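PDB 3N6Q: YghZ aldo-keto reductase from Escherichia coli, which probably catalyses the NAD(P)H-dependent reduction of aldehydes and ketones to alcohols, as a TIM-barrel member of the aldo-keto reductase family. Local coordinates for residues B[196-210]-B[281-295]. Residues are numbered along the deposited sequence; the frame is centred on the assembly and turned at random.
Sequences YNLLNRWVDKSGLLD and MAQMALSWLLKDDRV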
loop_
_atom_site.group_PDB
_atom_site.type_symbol
_atom_site.label_atom_id
_atom_site.label_comp_id
_atom_site.label_asym_id
_atom_site.label_seq_id
_atom_site.Cartn_x
_atom_site.Cartn_y
_atom_site.Cartn_z
ATOM N N TYR B 196 1.626 28.368 -23.389
ATOM C CA TYR B 196 0.511 28.611 -24.351
ATOM C C TYR B 196 0.024 30.036 -24.168
ATOM O O TYR B 196 -0.273 30.458 -23.055
ATOM C CB TYR B 196 -0.631 27.636 -24.028
ATOM C CG TYR B 196 -1.750 27.664 -25.057
ATOM C CD1 TYR B 196 -1.534 28.185 -26.334
ATOM C CD2 TYR B 196 -3.028 27.260 -24.704
ATOM C CE1 TYR B 196 -2.571 28.147 -27.311
ATOM C CE2 TYR B 196 -4.076 27.298 -25.640
ATOM C CZ TYR B 196 -3.827 27.702 -26.930
ATOM O OH TYR B 196 -4.875 27.701 -27.862
ATOM N N ASN B 197 0.071 30.837 -25.235
ATOM C CA ASN B 197 -0.428 32.195 -25.158
ATOM C C ASN B 197 -0.684 32.683 -26.590
ATOM O O ASN B 197 -0.494 31.943 -27.578
ATOM C CB ASN B 197 0.600 33.128 -24.451
ATOM C CG ASN B 197 2.021 33.045 -25.053
ATOM O OD1 ASN B 197 2.253 33.434 -26.191
ATOM N ND2 ASN B 197 2.991 32.593 -24.241
ATOM N N LEU B 198 -0.987 33.966 -26.709
ATOM C CA LEU B 198 -1.364 34.477 -28.017
ATOM C C LEU B 198 -0.237 34.340 -29.032
ATOM O O LEU B 198 -0.499 34.135 -30.214
ATOM C CB LEU B 198 -1.766 35.950 -27.898
ATOM C CG LEU B 198 -3.244 36.279 -27.833
ATOM C CD1 LEU B 198 -3.308 37.801 -27.734
ATOM C CD2 LEU B 198 -3.956 35.848 -29.105
ATOM N N LEU B 199 1.009 34.402 -28.565
ATOM C CA LEU B 199 2.176 34.431 -29.427
ATOM C C LEU B 199 2.783 33.052 -29.584
ATOM O O LEU B 199 3.737 32.892 -30.316
ATOM C CB LEU B 199 3.259 35.369 -28.860
ATOM C CG LEU B 199 2.666 36.748 -28.541
ATOM C CD1 LEU B 199 3.811 37.647 -28.167
ATOM C CD2 LEU B 199 1.934 37.279 -29.780
ATOM N N ASN B 200 2.272 32.074 -28.839
ATOM C CA ASN B 200 2.901 30.751 -28.843
ATOM C C ASN B 200 1.858 29.657 -28.928
ATOM O O ASN B 200 1.241 29.273 -27.912
ATOM C CB ASN B 200 3.834 30.547 -27.636
ATOM C CG ASN B 200 4.508 29.181 -27.675
ATOM O OD1 ASN B 200 4.257 28.385 -28.585
ATOM N ND2 ASN B 200 5.292 28.887 -26.680
ATOM N N ARG B 201 1.565 29.233 -30.157
ATOM C CA ARG B 201 0.461 28.309 -30.371
ATOM C C ARG B 201 0.881 26.921 -30.775
ATOM O O ARG B 201 0.099 26.205 -31.355
ATOM C CB ARG B 201 -0.578 28.856 -31.359
ATOM C CG ARG B 201 -0.958 30.267 -30.929
ATOM C CD ARG B 201 -2.260 30.632 -31.425
ATOM N NE ARG B 201 -2.314 32.062 -31.458
ATOM C CZ ARG B 201 -3.162 32.712 -32.221
ATOM N NH1 ARG B 201 -4.008 31.996 -32.980
ATOM N NH2 ARG B 201 -3.168 34.050 -32.194
ATOM N N TRP B 202 2.016 26.471 -30.250
ATOM C CA TRP B 202 2.462 25.108 -30.466
ATOM C C TRP B 202 1.396 24.103 -30.070
ATOM O O TRP B 202 1.196 23.093 -30.754
ATOM C CB TRP B 202 3.836 24.825 -29.781
ATOM C CG TRP B 202 3.822 24.375 -28.323
ATOM C CD1 TRP B 202 4.142 25.151 -27.221
ATOM C CD2 TRP B 202 3.581 23.042 -27.807
ATOM N NE1 TRP B 202 4.073 24.394 -26.077
ATOM C CE2 TRP B 202 3.734 23.104 -26.401
ATOM C CE3 TRP B 202 3.256 21.808 -28.397
ATOM C CZ2 TRP B 202 3.544 21.986 -25.565
ATOM C CZ3 TRP B 202 3.089 20.683 -27.561
ATOM C CH2 TRP B 202 3.250 20.788 -26.159
ATOM N N VAL B 203 0.664 24.367 -28.982
ATOM C CA VAL B 203 -0.300 23.375 -28.532
ATOM C C VAL B 203 -1.417 23.170 -29.582
ATOM O O VAL B 203 -1.957 22.084 -29.737
ATOM C CB VAL B 203 -0.957 23.686 -27.153
ATOM C CG1 VAL B 203 0.077 23.989 -26.071
ATOM C CG2 VAL B 203 -1.912 24.732 -27.262
ATOM N N ASP B 204 -1.758 24.237 -30.258
ATOM C CA ASP B 204 -2.798 24.236 -31.306
ATOM C C ASP B 204 -2.253 23.479 -32.534
ATOM O O ASP B 204 -2.753 22.406 -32.951
ATOM C CB ASP B 204 -3.134 25.713 -31.692
ATOM C CG ASP B 204 -3.897 26.496 -30.575
ATOM O OD1 ASP B 204 -4.190 25.890 -29.531
ATOM O OD2 ASP B 204 -4.220 27.720 -30.740
ATOM N N LYS B 205 -1.153 23.993 -33.045
ATOM C CA LYS B 205 -0.556 23.495 -34.260
ATOM C C LYS B 205 -0.076 22.056 -34.158
ATOM O O LYS B 205 -0.090 21.307 -35.151
ATOM C CB LYS B 205 0.595 24.440 -34.634
ATOM C CG LYS B 205 1.780 23.807 -35.342
ATOM C CD LYS B 205 2.885 24.837 -35.620
ATOM C CE LYS B 205 3.820 24.365 -36.746
ATOM N NZ LYS B 205 4.710 25.460 -37.251
ATOM N N SER B 206 0.394 21.643 -32.970
ATOM C CA SER B 206 0.939 20.302 -32.846
ATOM C C SER B 206 -0.077 19.197 -32.855
ATOM O O SER B 206 0.285 18.032 -33.044
ATOM C CB SER B 206 1.729 20.143 -31.539
ATOM O OG SER B 206 0.835 20.332 -30.441
ATOM N N GLY B 207 -1.297 19.504 -32.489
ATOM C CA GLY B 207 -2.229 18.439 -32.194
ATOM C C GLY B 207 -2.418 18.178 -30.707
ATOM O O GLY B 207 -3.223 17.308 -30.323
ATOM N N LEU B 208 -1.637 18.847 -29.850
ATOM C CA LEU B 208 -1.864 18.650 -28.376
ATOM C C LEU B 208 -3.313 18.834 -27.888
ATOM O O LEU B 208 -3.896 17.984 -27.153
ATOM C CB LEU B 208 -0.912 19.505 -27.518
ATOM C CG LEU B 208 -0.970 19.025 -26.054
ATOM C CD1 LEU B 208 -0.457 17.553 -25.854
ATOM C CD2 LEU B 208 -0.214 19.989 -25.158
ATOM N N LEU B 209 -3.950 19.899 -28.336
ATOM C CA LEU B 209 -5.307 20.122 -27.867
ATOM C C LEU B 209 -6.271 18.970 -28.298
ATOM O O LEU B 209 -7.124 18.595 -27.523
ATOM C CB LEU B 209 -5.834 21.542 -28.223
ATOM C CG LEU B 209 -5.313 22.736 -27.353
ATOM C CD1 LEU B 209 -6.187 23.968 -27.469
ATOM C CD2 LEU B 209 -5.204 22.394 -25.856
ATOM N N ASP B 210 -6.005 18.315 -29.422
ATOM C CA ASP B 210 -6.810 17.140 -29.856
ATOM C C ASP B 210 -6.526 16.007 -28.825
ATOM O O ASP B 210 -7.434 15.327 -28.384
ATOM C CB ASP B 210 -6.360 16.591 -31.261
ATOM C CG ASP B 210 -6.581 17.584 -32.437
ATOM O OD1 ASP B 210 -7.639 18.210 -32.405
ATOM O OD2 ASP B 210 -5.693 17.719 -33.384
ATOM N N MET B 281 -4.198 45.142 -22.329
ATOM C CA MET B 281 -3.585 44.099 -23.129
ATOM C C MET B 281 -3.516 42.754 -22.397
ATOM O O MET B 281 -3.845 41.713 -22.977
ATOM C CB MET B 281 -2.211 44.531 -23.637
ATOM C CG MET B 281 -1.540 43.464 -24.473
ATOM S SD MET B 281 -2.388 43.190 -26.043
ATOM C CE MET B 281 -2.594 41.408 -26.068
ATOM N N ALA B 282 -3.142 42.769 -21.119
ATOM C CA ALA B 282 -3.046 41.506 -20.330
ATOM C C ALA B 282 -4.424 40.836 -20.206
ATOM O O ALA B 282 -4.552 39.623 -20.359
ATOM C CB ALA B 282 -2.467 41.814 -18.917
ATOM N N GLN B 283 -5.465 41.630 -19.949
ATOM C CA GLN B 283 -6.788 41.054 -19.813
ATOM C C GLN B 283 -7.193 40.426 -21.147
ATOM O O GLN B 283 -7.708 39.305 -21.148
ATOM C CB GLN B 283 -7.838 42.101 -19.406
ATOM C CG GLN B 283 -7.682 42.527 -17.923
ATOM C CD GLN B 283 -8.388 43.815 -17.605
ATOM O OE1 GLN B 283 -8.743 44.587 -18.515
ATOM N NE2 GLN B 283 -8.565 44.088 -16.304
ATOM N N MET B 284 -6.959 41.123 -22.268
ATOM C CA MET B 284 -7.347 40.507 -23.583
ATOM C C MET B 284 -6.576 39.169 -23.823
ATOM O O MET B 284 -7.119 38.206 -24.354
ATOM C CB MET B 284 -7.091 41.418 -24.776
ATOM C CG MET B 284 -7.671 40.702 -26.102
ATOM S SD MET B 284 -7.489 41.899 -27.477
ATOM C CE MET B 284 -5.713 41.745 -27.852
ATOM N N ALA B 285 -5.278 39.175 -23.523
ATOM C CA ALA B 285 -4.436 37.967 -23.660
ATOM C C ALA B 285 -4.982 36.758 -22.841
ATOM O O ALA B 285 -5.046 35.621 -23.344
ATOM C CB ALA B 285 -2.922 38.318 -23.251
ATOM N N LEU B 286 -5.415 37.008 -21.591
ATOM C CA LEU B 286 -6.028 36.009 -20.765
ATOM C C LEU B 286 -7.426 35.598 -21.250
ATOM O O LEU B 286 -7.762 34.415 -21.261
ATOM C CB LEU B 286 -6.108 36.466 -19.313
ATOM C CG LEU B 286 -4.740 36.787 -18.699
ATOM C CD1 LEU B 286 -4.969 37.363 -17.233
ATOM C CD2 LEU B 286 -3.821 35.541 -18.747
ATOM N N SER B 287 -8.224 36.573 -21.676
ATOM C CA SER B 287 -9.575 36.249 -22.166
ATOM C C SER B 287 -9.469 35.359 -23.396
ATOM O O SER B 287 -10.235 34.442 -23.580
ATOM C CB SER B 287 -10.301 37.562 -22.538
ATOM O OG SER B 287 -10.594 38.307 -21.353
ATOM N N TRP B 288 -8.492 35.653 -24.235
ATOM C CA TRP B 288 -8.281 34.872 -25.446
ATOM C C TRP B 288 -8.013 33.409 -25.186
ATOM O O TRP B 288 -8.555 32.540 -25.833
ATOM C CB TRP B 288 -7.180 35.502 -26.289
ATOM C CG TRP B 288 -7.007 34.828 -27.629
ATOM C CD1 TRP B 288 -7.542 35.231 -28.858
ATOM C CD2 TRP B 288 -6.173 33.688 -27.901
ATOM N NE1 TRP B 288 -7.104 34.345 -29.864
ATOM C CE2 TRP B 288 -6.296 33.384 -29.291
ATOM C CE3 TRP B 288 -5.369 32.861 -27.095
ATOM C CZ2 TRP B 288 -5.586 32.336 -29.888
ATOM C CZ3 TRP B 288 -4.699 31.797 -27.680
ATOM C CH2 TRP B 288 -4.818 31.530 -29.072
ATOM N N LEU B 289 -7.171 33.120 -24.190
ATOM C CA LEU B 289 -6.975 31.724 -23.804
ATOM C C LEU B 289 -8.251 31.097 -23.289
ATOM O O LEU B 289 -8.515 29.920 -23.553
ATOM C CB LEU B 289 -5.840 31.654 -22.728
ATOM C CG LEU B 289 -4.446 31.910 -23.329
ATOM C CD1 LEU B 289 -3.398 32.241 -22.196
ATOM C CD2 LEU B 289 -3.973 30.605 -24.081
ATOM N N LEU B 290 -9.015 31.851 -22.512
ATOM C CA LEU B 290 -10.184 31.342 -21.792
ATOM C C LEU B 290 -11.514 31.475 -22.637
ATOM O O LEU B 290 -12.623 31.311 -22.096
ATOM C CB LEU B 290 -10.400 32.165 -20.541
ATOM C CG LEU B 290 -9.350 31.854 -19.438
ATOM C CD1 LEU B 290 -9.512 32.788 -18.268
ATOM C CD2 LEU B 290 -9.412 30.345 -19.008
ATOM N N LYS B 291 -11.365 31.762 -23.926
ATOM C CA LYS B 291 -12.520 32.130 -24.783
ATOM C C LYS B 291 -13.407 30.940 -25.079
ATOM O O LYS B 291 -14.560 31.094 -25.552
ATOM C CB LYS B 291 -12.026 32.694 -26.119
ATOM C CG LYS B 291 -11.303 31.666 -27.029
ATOM C CD LYS B 291 -10.618 32.427 -28.249
ATOM C CE LYS B 291 -9.738 31.543 -29.133
ATOM N NZ LYS B 291 -8.522 30.987 -28.381
ATOM N N ASP B 292 -12.849 29.749 -24.885
ATOM C CA ASP B 292 -13.604 28.526 -25.064
ATOM C C ASP B 292 -13.114 27.477 -24.042
ATOM O O ASP B 292 -12.335 27.786 -23.120
ATOM C CB ASP B 292 -13.414 28.011 -26.493
ATOM C CG ASP B 292 -11.933 27.753 -26.835
ATOM O OD1 ASP B 292 -11.106 27.374 -25.929
ATOM O OD2 ASP B 292 -11.603 27.932 -28.039
ATOM N N ASP B 293 -13.477 26.218 -24.242
ATOM C CA ASP B 293 -13.321 25.314 -23.125
ATOM C C ASP B 293 -12.096 24.450 -23.284
ATOM O O ASP B 293 -11.964 23.476 -22.590
ATOM C CB ASP B 293 -14.584 24.489 -22.902
ATOM C CG ASP B 293 -14.819 23.482 -23.996
ATOM O OD1 ASP B 293 -13.972 23.364 -24.930
ATOM O OD2 ASP B 293 -15.874 22.785 -23.920
ATOM N N ARG B 294 -11.185 24.861 -24.162
ATOM C CA ARG B 294 -9.963 24.094 -24.480
ATOM C C ARG B 294 -8.895 24.303 -23.385
ATOM O O ARG B 294 -7.855 23.595 -23.334
ATOM C CB ARG B 294 -9.373 24.605 -25.809
ATOM C CG ARG B 294 -10.371 24.516 -27.000
ATOM C CD ARG B 294 -10.505 23.056 -27.544
ATOM N NE ARG B 294 -9.711 22.888 -28.748
ATOM C CZ ARG B 294 -9.371 21.722 -29.305
ATOM N NH1 ARG B 294 -9.793 20.563 -28.824
ATOM N NH2 ARG B 294 -8.589 21.723 -30.386
ATOM N N VAL B 295 -9.106 25.323 -22.570
ATOM C CA VAL B 295 -8.126 25.666 -21.549
ATOM C C VAL B 295 -8.863 25.618 -20.227
ATOM O O VAL B 295 -9.915 26.259 -20.066
ATOM C CB VAL B 295 -7.511 27.044 -21.834
ATOM C CG1 VAL B 295 -6.691 27.597 -20.613
ATOM C CG2 VAL B 295 -6.582 26.972 -23.049
HETATM O O HOH W 1 -2.346 34.797 -24.256
#
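Leu198 sets its CD2 methyl over one face of the Trp288 indole, 3.3 Å from the centroid of the five-membered ring and 9° off the ring normal, a CH-pi contact for which the slim methyl of a leucine branch is well suited. Over the opposite face lies Lys291 NZ, held by a 3.0 Å hydrogen bond to Trp288 O; the ring's electrons may favour a positive charge there. Arg201 reaches the far, benzene end of the same indole. Trp288 CZ2 stands 3.4 Å from Arg201 CZ, over the guanidinium face, although the two planes are 49° apart. Arginine suits this place by offering the indole a flat face while its edge N-H groups bind elsewhere: the in-plane bond from NE to Leu198 O (3.0 Å) and the salt bridge of NH2 with Asp329 together limit the turning of the guanidinium. Tyr196, whose flat ring fits between two aliphatic methyls, has Val203 CG2 on one face and Leu289 CD2 on the other, with Val295 CG2 at its edge. CG lies anti to the backbone N (chi1 -172°), which carries the ring in between them. In the TIM barrel, this joins the segment following strand 191-193 to the helix that leads into strand 297-300; helix 322-334 packs on Leu198, Arg201 and Trp288. A water bridges the two backbones, accepting from Leu198 N at 2.9 Å and donating to Ala285 O. Further along, Arg294 bends at chi2 and chi3, with Leu209 CB over one guanidinium face, offset toward its rim and 3.5 Å from Arg294 NH2, while Asp210 OD1 lies near the guanidinium plane, beyond salt-bridge range.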